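Local coordinates for protein Dye type peroxidase A (Streptomyces lividans 1326, PDB 6GZW) that is a haem peroxidase of the dye-decolourising family, probably using hydrogen peroxide to oxidise dyes and other substrates, at residues Arg224-Asp232 / Tyr306-Pro316; Ala298-Tyr306 / Ala318-Gln326. All blocks are in the same frame, centred on the assembly; numbering follows the deposited sequence.

Interaction 1: residues Arg224-Asp232 / Tyr306-Pro316; sequences RRIRMLLDD and YHDGFDADGVP. With HEM (protoporphyrin IX containing Fe), chain C.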
# COMPACT_ATOMS: atom_id res chain seq x y z
N ARG A 224 11.58 -0.29 -14.11
CA ARG A 224 10.75 -1.18 -14.93
C ARG A 224 9.58 -1.66 -14.12
O ARG A 224 9.77 -2.19 -13.02
CB ARG A 224 11.54 -2.41 -15.43
CG ARG A 224 12.85 -2.04 -16.15
CD ARG A 224 12.64 -1.44 -17.53
NE ARG A 224 12.31 -2.47 -18.51
CZ ARG A 224 12.46 -2.36 -19.83
NH1 ARG A 224 12.88 -1.20 -20.38
NH2 ARG A 224 12.17 -3.40 -20.61
N ARG A 225 8.37 -1.47 -14.65
CA ARG A 225 7.17 -2.01 -14.05
C ARG A 225 7.06 -3.41 -14.65
O ARG A 225 6.65 -3.55 -15.79
CB ARG A 225 5.92 -1.17 -14.38
CG ARG A 225 4.64 -1.68 -13.71
CD ARG A 225 3.42 -1.00 -14.28
NE ARG A 225 2.17 -1.45 -13.67
CZ ARG A 225 1.73 -1.06 -12.47
NH1 ARG A 225 2.45 -0.24 -11.72
NH2 ARG A 225 0.58 -1.52 -12.00
N ILE A 226 7.38 -4.44 -13.85
CA ILE A 226 7.42 -5.80 -14.35
C ILE A 226 6.29 -6.57 -13.71
O ILE A 226 6.32 -6.86 -12.51
CB ILE A 226 8.77 -6.48 -14.06
CG1 ILE A 226 9.93 -5.60 -14.53
CG2 ILE A 226 8.82 -7.83 -14.75
CD1 ILE A 226 11.28 -6.19 -14.21
N ARG A 227 5.27 -6.92 -14.51
CA ARG A 227 4.17 -7.70 -14.01
C ARG A 227 4.63 -9.12 -13.84
O ARG A 227 5.37 -9.64 -14.66
CB ARG A 227 2.98 -7.65 -14.96
CG ARG A 227 1.78 -8.46 -14.47
CD ARG A 227 0.48 -7.99 -15.09
NE ARG A 227 0.40 -8.26 -16.53
CZ ARG A 227 -0.05 -9.38 -17.06
NH1 ARG A 227 -0.43 -10.41 -16.31
NH2 ARG A 227 -0.13 -9.49 -18.38
N MET A 228 4.26 -9.72 -12.73
CA MET A 228 4.52 -11.13 -12.55
C MET A 228 3.32 -11.93 -13.03
O MET A 228 2.22 -11.68 -12.62
CB MET A 228 4.83 -11.45 -11.10
CG MET A 228 6.16 -10.89 -10.63
SD MET A 228 6.27 -10.89 -8.83
CE MET A 228 8.03 -10.76 -8.66
N LEU A 229 3.55 -12.93 -13.87
CA LEU A 229 2.48 -13.78 -14.37
C LEU A 229 2.23 -14.86 -13.32
O LEU A 229 2.49 -16.04 -13.52
CB LEU A 229 2.86 -14.40 -15.74
CG LEU A 229 3.16 -13.36 -16.84
CD1 LEU A 229 3.37 -14.05 -18.18
CD2 LEU A 229 2.09 -12.31 -16.97
N LEU A 230 1.61 -14.41 -12.23
CA LEU A 230 1.43 -15.26 -11.05
C LEU A 230 0.52 -16.46 -11.32
O LEU A 230 0.71 -17.54 -10.73
CB LEU A 230 0.88 -14.42 -9.89
CG LEU A 230 1.80 -13.33 -9.35
CD1 LEU A 230 1.09 -12.57 -8.25
CD2 LEU A 230 3.13 -13.89 -8.82
N ASP A 231 -0.46 -16.28 -12.22
CA ASP A 231 -1.38 -17.39 -12.57
C ASP A 231 -0.58 -18.56 -13.16
O ASP A 231 -0.87 -19.71 -12.86
CB ASP A 231 -2.48 -16.94 -13.54
CG ASP A 231 -3.54 -16.06 -12.90
OD1 ASP A 231 -3.61 -16.01 -11.65
OD2 ASP A 231 -4.32 -15.42 -13.64
N ASP A 232 0.43 -18.27 -13.98
CA ASP A 232 1.26 -19.34 -14.53
C ASP A 232 2.34 -19.76 -13.55
O ASP A 232 2.63 -20.94 -13.40
CB ASP A 232 1.94 -18.90 -15.83
CG ASP A 232 0.95 -18.50 -16.91
OD1 ASP A 232 -0.12 -19.13 -17.05
OD2 ASP A 232 1.24 -17.52 -17.60
N TYR A 306 4.40 -4.41 -6.15
CA TYR A 306 3.12 -3.74 -6.41
C TYR A 306 2.00 -4.72 -6.60
O TYR A 306 2.19 -5.88 -7.01
CB TYR A 306 3.21 -2.75 -7.57
CG TYR A 306 3.26 -3.35 -8.99
CD1 TYR A 306 2.10 -3.60 -9.72
CD2 TYR A 306 4.47 -3.66 -9.59
CE1 TYR A 306 2.14 -4.14 -11.01
CE2 TYR A 306 4.52 -4.20 -10.89
CZ TYR A 306 3.37 -4.41 -11.60
OH TYR A 306 3.43 -4.92 -12.88
N HIS A 307 0.83 -4.24 -6.26
CA HIS A 307 -0.43 -4.88 -6.55
C HIS A 307 -1.52 -3.83 -6.67
O HIS A 307 -1.80 -3.15 -5.69
CB HIS A 307 -0.80 -5.85 -5.47
CG HIS A 307 -2.19 -6.37 -5.64
ND1 HIS A 307 -2.54 -7.19 -6.69
CD2 HIS A 307 -3.33 -6.12 -4.95
CE1 HIS A 307 -3.83 -7.45 -6.62
NE2 HIS A 307 -4.33 -6.82 -5.58
N ASP A 308 -2.08 -3.67 -7.86
CA ASP A 308 -3.07 -2.63 -8.12
C ASP A 308 -4.48 -3.16 -8.33
O ASP A 308 -5.40 -2.38 -8.63
CB ASP A 308 -2.59 -1.76 -9.26
CG ASP A 308 -1.47 -0.84 -8.81
OD1 ASP A 308 -1.67 -0.01 -7.89
OD2 ASP A 308 -0.39 -0.87 -9.39
N GLY A 309 -4.68 -4.43 -8.08
CA GLY A 309 -6.03 -5.01 -8.18
C GLY A 309 -6.04 -6.05 -9.26
O GLY A 309 -4.97 -6.55 -9.70
N PHE A 310 -7.24 -6.41 -9.67
CA PHE A 310 -7.49 -7.46 -10.63
C PHE A 310 -8.24 -6.90 -11.83
O PHE A 310 -9.12 -6.05 -11.67
CB PHE A 310 -8.34 -8.53 -9.96
CG PHE A 310 -7.61 -9.34 -8.91
CD1 PHE A 310 -7.51 -8.88 -7.58
CD2 PHE A 310 -6.97 -10.54 -9.25
CE1 PHE A 310 -6.85 -9.63 -6.62
CE2 PHE A 310 -6.29 -11.27 -8.28
CZ PHE A 310 -6.23 -10.81 -6.97
N ASP A 311 -7.91 -7.40 -13.03
CA ASP A 311 -8.67 -7.01 -14.21
C ASP A 311 -10.02 -7.73 -14.23
O ASP A 311 -10.30 -8.59 -13.39
CB ASP A 311 -7.85 -7.12 -15.54
CG ASP A 311 -7.63 -8.53 -16.03
OD1 ASP A 311 -8.22 -9.48 -15.53
OD2 ASP A 311 -6.85 -8.68 -17.02
N ALA A 312 -10.86 -7.38 -15.20
CA ALA A 312 -12.19 -7.97 -15.32
C ALA A 312 -12.16 -9.48 -15.45
O ALA A 312 -13.11 -10.17 -15.09
CB ALA A 312 -12.93 -7.34 -16.50
N ASP A 313 -11.06 -10.03 -15.94
CA ASP A 313 -10.92 -11.47 -16.08
C ASP A 313 -10.25 -12.19 -14.90
O ASP A 313 -10.00 -13.38 -14.97
CB ASP A 313 -10.16 -11.77 -17.40
CG ASP A 313 -10.83 -11.11 -18.61
OD1 ASP A 313 -12.09 -11.23 -18.72
OD2 ASP A 313 -10.14 -10.45 -19.41
N GLY A 314 -9.97 -11.49 -13.80
CA GLY A 314 -9.33 -12.13 -12.62
C GLY A 314 -7.82 -12.18 -12.59
O GLY A 314 -7.25 -12.87 -11.75
N VAL A 315 -7.14 -11.44 -13.47
CA VAL A 315 -5.68 -11.48 -13.56
C VAL A 315 -5.14 -10.40 -12.64
O VAL A 315 -5.56 -9.23 -12.75
CB VAL A 315 -5.18 -11.25 -15.00
CG1 VAL A 315 -3.66 -11.33 -15.05
CG2 VAL A 315 -5.78 -12.29 -15.93
N PRO A 316 -4.20 -10.75 -11.75
CA PRO A 316 -3.72 -9.68 -10.85
C PRO A 316 -2.75 -8.74 -11.53
O PRO A 316 -1.80 -9.18 -12.19
CB PRO A 316 -3.03 -10.46 -9.72
CG PRO A 316 -2.59 -11.74 -10.36
CD PRO A 316 -3.64 -12.07 -11.39
CHA HEM C . 19.17 -11.61 -8.76
CHB HEM C . 14.37 -12.11 -9.10
CHC HEM C . 14.36 -8.93 -12.76
CHD HEM C . 19.14 -8.44 -12.41
C1A HEM C . 17.88 -12.02 -8.54
C2A HEM C . 17.51 -13.01 -7.58
C3A HEM C . 16.16 -13.14 -7.69
C4A HEM C . 15.70 -12.25 -8.71
CMA HEM C . 15.25 -14.03 -6.88
CAA HEM C . 18.42 -13.78 -6.64
CBA HEM C . 18.68 -13.17 -5.27
CGA HEM C . 19.50 -11.93 -5.37
O1A HEM C . 20.76 -11.96 -5.46
O2A HEM C . 18.92 -10.80 -5.39
C1B HEM C . 13.94 -11.25 -10.13
C2B HEM C . 12.58 -11.05 -10.49
C3B HEM C . 12.54 -10.17 -11.52
C4B HEM C . 13.97 -9.80 -11.78
CMB HEM C . 11.40 -11.75 -9.88
CAB HEM C . 11.38 -9.56 -12.21
CBB HEM C . 10.18 -9.41 -11.66
C1C HEM C . 15.66 -8.54 -13.03
C2C HEM C . 16.04 -7.64 -14.05
C3C HEM C . 17.41 -7.51 -13.96
C4C HEM C . 17.84 -8.32 -12.86
CMC HEM C . 15.15 -6.97 -15.06
CAC HEM C . 18.36 -6.75 -14.81
CBC HEM C . 18.17 -6.34 -16.08
C1D HEM C . 19.47 -9.25 -11.32
C2D HEM C . 20.87 -9.29 -10.85
C3D HEM C . 20.89 -10.17 -9.83
C4D HEM C . 19.49 -10.66 -9.70
CMD HEM C . 22.04 -8.46 -11.37
CAD HEM C . 22.12 -10.56 -9.02
CBD HEM C . 22.95 -11.65 -9.70
CGD HEM C . 24.18 -11.95 -8.91
O1D HEM C . 24.19 -12.90 -8.07
O2D HEM C . 25.19 -11.22 -9.06
NA HEM C . 16.79 -11.63 -9.29
NB HEM C . 14.71 -10.51 -10.93
NC HEM C . 16.75 -9.00 -12.36
ND HEM C . 18.70 -10.15 -10.68
FE HEM C . 16.78 -10.35 -10.82
O HOH W 1 1.38 -4.19 -14.54
O HOH W 2 1.94 0.37 -8.95
O HOH W 3 -0.40 -11.12 -13.48
O HOH W 4 -5.85 -14.99 -10.76
O HOH W 5 16.49 -8.82 -9.59
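R225 lies across the ring of Y306, the tight, buried part of the contact. The arginine chain leaves strand 219-228 extended as far as NE, with CG anti to the backbone N (chi1 -178°), carrying its guanidinium over one face of the phenol. CZ of R225 sits 3.9 Å from the centroid of the Y306 ring, a cation-pi contact. The two planes are 31° apart. NH2 of R225 then reaches past the ring to OD2 of D308, 2.9 Å away, in an almost straight salt bridge (174°). The oxygen lies in the guanidinium plane but is approached on its anti side. Arginine suits the place because one flat cation can cover a ring with its face and serve acids with its edge; D317 takes NH2 as well. Two waters complete the grip, joining NE of R225 to OH of Y306 and NH1 of R225 to OD2 of D308. The phenol oxygen, OH of Y306, also packs 3.1 Å from CA of R227.

Toward the D311-G314 turn the packing loosens: R227, D231 and V315 are partly exposed and linked mostly through water. NH1 of R227 comes within 3.6 Å of CG1 of V315, while NE of R227 is held by E353; a water ties NH1 to the carbonyl oxygens of M228 and P316. D231 reaches O of G314 through another water, its OD1 bound chiefly by R143 of the second subunit. OD1 of D311, first residue of the type I turn, accepts from N of V315, just beyond the turn, above the carboxylate plane (3.0 Å).

The arrangement joins strand 300-310 and the turn after it to strand 219-228, with strand 316-326 between them, in the antiparallel sheet of a dye-decolourising peroxidase, beside the subunit interface; I226 and M228 line the haem pocket.

Interaction 2: residues Ala298-Tyr306 / Ala318-Gln326; sequences AMVRRPFSY and AGLLFVCWQ. With HEM (protoporphyrin IX containing Fe), chain C.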
# COMPACT_ATOMS: atom_id res chain seq x y z
N ALA A 298 27.00 -4.41 -13.79
CA ALA A 298 26.52 -4.51 -12.42
C ALA A 298 25.59 -3.36 -12.13
O ALA A 298 25.60 -2.35 -12.83
CB ALA A 298 27.69 -4.48 -11.43
N MET A 299 24.77 -3.56 -11.11
CA MET A 299 23.80 -2.54 -10.71
C MET A 299 23.41 -2.78 -9.27
O MET A 299 23.44 -3.90 -8.80
CB MET A 299 22.57 -2.59 -11.63
CG MET A 299 21.70 -3.84 -11.45
SD MET A 299 20.78 -4.30 -12.92
CE MET A 299 22.16 -4.98 -13.83
N VAL A 300 22.99 -1.72 -8.58
CA VAL A 300 22.26 -1.84 -7.31
C VAL A 300 20.78 -1.98 -7.65
O VAL A 300 20.28 -1.33 -8.57
CB VAL A 300 22.54 -0.65 -6.37
CG1 VAL A 300 21.44 -0.46 -5.32
CG2 VAL A 300 23.89 -0.85 -5.67
N ARG A 301 20.14 -2.92 -6.98
CA ARG A 301 18.70 -3.16 -7.12
C ARG A 301 18.02 -2.75 -5.82
O ARG A 301 18.46 -3.14 -4.74
CB ARG A 301 18.45 -4.64 -7.42
CG ARG A 301 18.93 -5.05 -8.80
CD ARG A 301 18.85 -6.54 -9.04
NE ARG A 301 19.76 -7.22 -8.12
CZ ARG A 301 19.45 -8.18 -7.26
NH1 ARG A 301 18.21 -8.67 -7.12
NH2 ARG A 301 20.43 -8.69 -6.51
N ARG A 302 16.96 -1.96 -5.91
CA ARG A 302 16.31 -1.43 -4.73
C ARG A 302 14.83 -1.20 -5.08
O ARG A 302 14.38 -0.07 -5.28
CB ARG A 302 17.00 -0.13 -4.29
CG ARG A 302 16.60 0.43 -2.96
CD ARG A 302 17.30 1.73 -2.60
NE ARG A 302 16.74 2.23 -1.37
CZ ARG A 302 15.61 2.93 -1.26
NH1 ARG A 302 14.89 3.25 -2.34
NH2 ARG A 302 15.21 3.30 -0.06
N PRO A 303 14.06 -2.31 -5.14
CA PRO A 303 12.70 -2.32 -5.68
C PRO A 303 11.61 -2.07 -4.66
O PRO A 303 11.88 -2.03 -3.45
CB PRO A 303 12.58 -3.78 -6.18
CG PRO A 303 13.33 -4.55 -5.13
CD PRO A 303 14.54 -3.69 -4.88
N PHE A 304 10.41 -1.96 -5.17
CA PHE A 304 9.20 -2.16 -4.40
C PHE A 304 8.33 -3.18 -5.12
O PHE A 304 8.35 -3.26 -6.36
CB PHE A 304 8.41 -0.85 -4.29
CG PHE A 304 9.15 0.27 -3.61
CD1 PHE A 304 9.97 1.10 -4.34
CD2 PHE A 304 9.01 0.50 -2.25
CE1 PHE A 304 10.65 2.14 -3.73
CE2 PHE A 304 9.67 1.56 -1.64
CZ PHE A 304 10.50 2.36 -2.39
N SER A 305 7.54 -3.93 -4.37
CA SER A 305 6.54 -4.81 -4.98
C SER A 305 5.25 -3.98 -5.21
O SER A 305 5.10 -2.89 -4.64
CB SER A 305 6.27 -6.04 -4.11
OG SER A 305 7.42 -6.87 -4.05
N TYR A 306 4.40 -4.41 -6.15
CA TYR A 306 3.12 -3.74 -6.41
C TYR A 306 2.00 -4.72 -6.60
O TYR A 306 2.19 -5.88 -7.01
CB TYR A 306 3.21 -2.75 -7.57
CG TYR A 306 3.26 -3.35 -8.99
CD1 TYR A 306 2.10 -3.60 -9.72
CD2 TYR A 306 4.47 -3.66 -9.59
CE1 TYR A 306 2.14 -4.14 -11.01
CE2 TYR A 306 4.52 -4.20 -10.89
CZ TYR A 306 3.37 -4.41 -11.60
OH TYR A 306 3.43 -4.92 -12.88
N ALA A 318 -0.05 -7.21 -10.63
CA ALA A 318 0.86 -7.33 -9.49
C ALA A 318 2.23 -7.71 -10.00
O ALA A 318 2.35 -8.39 -11.01
CB ALA A 318 0.38 -8.37 -8.51
N GLY A 319 3.25 -7.30 -9.27
CA GLY A 319 4.59 -7.57 -9.73
C GLY A 319 5.65 -6.83 -8.95
O GLY A 319 5.57 -6.67 -7.73
N LEU A 320 6.67 -6.37 -9.68
CA LEU A 320 7.82 -5.68 -9.09
C LEU A 320 8.06 -4.37 -9.78
O LEU A 320 8.11 -4.33 -11.03
CB LEU A 320 9.06 -6.57 -9.27
CG LEU A 320 10.31 -6.17 -8.46
CD1 LEU A 320 10.13 -6.46 -6.99
CD2 LEU A 320 11.51 -6.94 -9.02
N LEU A 321 8.16 -3.28 -9.00
CA LEU A 321 8.70 -2.03 -9.51
C LEU A 321 10.19 -2.17 -9.35
O LEU A 321 10.77 -1.97 -8.27
CB LEU A 321 8.19 -0.81 -8.77
CG LEU A 321 6.66 -0.67 -8.66
CD1 LEU A 321 6.29 0.55 -7.84
CD2 LEU A 321 6.01 -0.61 -10.04
N PHE A 322 10.80 -2.66 -10.43
CA PHE A 322 12.24 -2.89 -10.49
C PHE A 322 12.89 -1.51 -10.63
O PHE A 322 12.54 -0.76 -11.51
CB PHE A 322 12.53 -3.79 -11.69
CG PHE A 322 13.98 -4.16 -11.85
CD1 PHE A 322 14.51 -5.25 -11.18
CD2 PHE A 322 14.80 -3.41 -12.66
CE1 PHE A 322 15.85 -5.62 -11.33
CE2 PHE A 322 16.14 -3.77 -12.81
CZ PHE A 322 16.66 -4.88 -12.14
N VAL A 323 13.81 -1.20 -9.73
CA VAL A 323 14.51 0.08 -9.70
C VAL A 323 15.98 -0.20 -9.51
O VAL A 323 16.39 -0.68 -8.45
CB VAL A 323 14.01 0.97 -8.55
CG1 VAL A 323 14.65 2.35 -8.65
CG2 VAL A 323 12.50 1.11 -8.61
N CYS A 324 16.78 0.03 -10.54
CA CYS A 324 18.21 -0.27 -10.45
C CYS A 324 19.03 0.97 -10.72
O CYS A 324 18.60 1.89 -11.44
CB CYS A 324 18.66 -1.40 -11.41
SG CYS A 324 18.47 -1.03 -13.17
N TRP A 325 20.24 0.93 -10.15
CA TRP A 325 21.12 2.08 -10.06
C TRP A 325 22.50 1.66 -10.60
O TRP A 325 23.00 0.60 -10.23
CB TRP A 325 21.23 2.49 -8.59
CG TRP A 325 19.93 2.97 -7.99
CD1 TRP A 325 19.01 2.26 -7.25
CD2 TRP A 325 19.44 4.30 -8.08
NE1 TRP A 325 17.97 3.09 -6.89
CE2 TRP A 325 18.22 4.35 -7.38
CE3 TRP A 325 19.91 5.46 -8.70
CZ2 TRP A 325 17.47 5.52 -7.29
CZ3 TRP A 325 19.17 6.63 -8.59
CH2 TRP A 325 17.96 6.63 -7.91
N GLN A 326 23.08 2.49 -11.47
CA GLN A 326 24.40 2.23 -12.05
C GLN A 326 25.05 3.54 -12.51
O GLN A 326 24.34 4.52 -12.77
CB GLN A 326 24.27 1.28 -13.24
CG GLN A 326 23.28 1.73 -14.30
CD GLN A 326 21.96 0.98 -14.24
OE1 GLN A 326 21.88 -0.20 -14.62
NE2 GLN A 326 20.91 1.66 -13.80
CHA HEM C . 19.17 -11.61 -8.76
CHB HEM C . 14.37 -12.11 -9.10
CHC HEM C . 14.36 -8.93 -12.76
CHD HEM C . 19.14 -8.44 -12.41
C1A HEM C . 17.88 -12.02 -8.54
C2A HEM C . 17.51 -13.01 -7.58
C3A HEM C . 16.16 -13.14 -7.69
C4A HEM C . 15.70 -12.25 -8.71
CMA HEM C . 15.25 -14.03 -6.88
CAA HEM C . 18.42 -13.78 -6.64
CBA HEM C . 18.68 -13.17 -5.27
CGA HEM C . 19.50 -11.93 -5.37
O1A HEM C . 20.76 -11.96 -5.46
O2A HEM C . 18.92 -10.80 -5.39
C1B HEM C . 13.94 -11.25 -10.13
C2B HEM C . 12.58 -11.05 -10.49
C3B HEM C . 12.54 -10.17 -11.52
C4B HEM C . 13.97 -9.80 -11.78
CMB HEM C . 11.40 -11.75 -9.88
CAB HEM C . 11.38 -9.56 -12.21
CBB HEM C . 10.18 -9.41 -11.66
C1C HEM C . 15.66 -8.54 -13.03
C2C HEM C . 16.04 -7.64 -14.05
C3C HEM C . 17.41 -7.51 -13.96
C4C HEM C . 17.84 -8.32 -12.86
CMC HEM C . 15.15 -6.97 -15.06
CAC HEM C . 18.36 -6.75 -14.81
CBC HEM C . 18.17 -6.34 -16.08
C1D HEM C . 19.47 -9.25 -11.32
C2D HEM C . 20.87 -9.29 -10.85
C3D HEM C . 20.89 -10.17 -9.83
C4D HEM C . 19.49 -10.66 -9.70
CMD HEM C . 22.04 -8.46 -11.37
CAD HEM C . 22.12 -10.56 -9.02
CBD HEM C . 22.95 -11.65 -9.70
CGD HEM C . 24.18 -11.95 -8.91
O1D HEM C . 24.19 -12.90 -8.07
O2D HEM C . 25.19 -11.22 -9.06
NA HEM C . 16.79 -11.63 -9.29
NB HEM C . 14.71 -10.51 -10.93
NC HEM C . 16.75 -9.00 -12.36
ND HEM C . 18.70 -10.15 -10.68
FE HEM C . 16.78 -10.35 -10.82
O HOH W 5 16.49 -8.82 -9.59
O HOH W 6 15.32 2.57 -5.25
O HOH W 7 7.35 -8.55 -6.23
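L321 and Y306 meet at the apolar centre, CD2 of L321 resting 3.4 Å from CD2 of Y306, the side chains crossing at about a right angle. Y306 has CG between its backbone N and carbonyl carbon (chi1 75°), which lays the ring over the neighbouring strand, where CA of G319 makes a CH-pi contact 3.9 Å from the Y306 centroid. A CB on this glycine would stand only about 3.0 Å from CE2 of Y306, so having none suits the site. A serine in place of Y306 would probably uncover G319 and leave L321 CD2 and the guanidinium of R225 without the ring they pack against.

Further along, V300 packs on W325, and P303 on L320. On the haem side, the F322 ring lies over pyrrole C, its CZ 3.3 Å from C3C of the haem, while SD of M299 approaches the ring edge, 4.2 Å from CZ of F322. The backbones pair by antiparallel bonds, among them N of L321 to O of F304 at 2.6 Å, interrupted around P303, which has no N-H to give.

At the polar edges, a water joins R302 to NE1 of W325, though R302 is held chiefly by O of T24. R301 bends at chi3, bringing one guanidinium face over haem C4D, and both NH1 and NH2 of R301 bond O2A of the propionate at 2.8 Å. NH1 also bonds D183 and the water coordinated to the haem iron at 2.0 Å. Arginine suits this spot: its charge probably offsets part of that of the propionate and D183, and its length spans porphyrin and iron-bound water.

This is a beta hairpin of the antiparallel sheet, strand 300-310 also meeting strand 153-162 through S305 and F162, consistent with the family's dimeric alpha/beta-barrel clan; it walls the distal haem pocket.

How the interactions relate
Y306 belongs to both interactions: R225 covers one face of its ring in interaction 1 and G319 the opposite face in interaction 2, so strand 300-310 is tied across strand 316-326 to strand 219-228. The three strands are consecutive in the sheet, and strand 316-326 lies between the other two. Probable hydrogen bonds join the contacts directly, N of R224 to O of F322 at 2.8 Å and N of M228 to O of A318 at 2.9 Å. The centres of interaction 1 and interaction 2 are about 17 Å apart. Both reach the haem, I226 and M228 at its vinyl and methyl edge, R301 and F322 over the porphyrin.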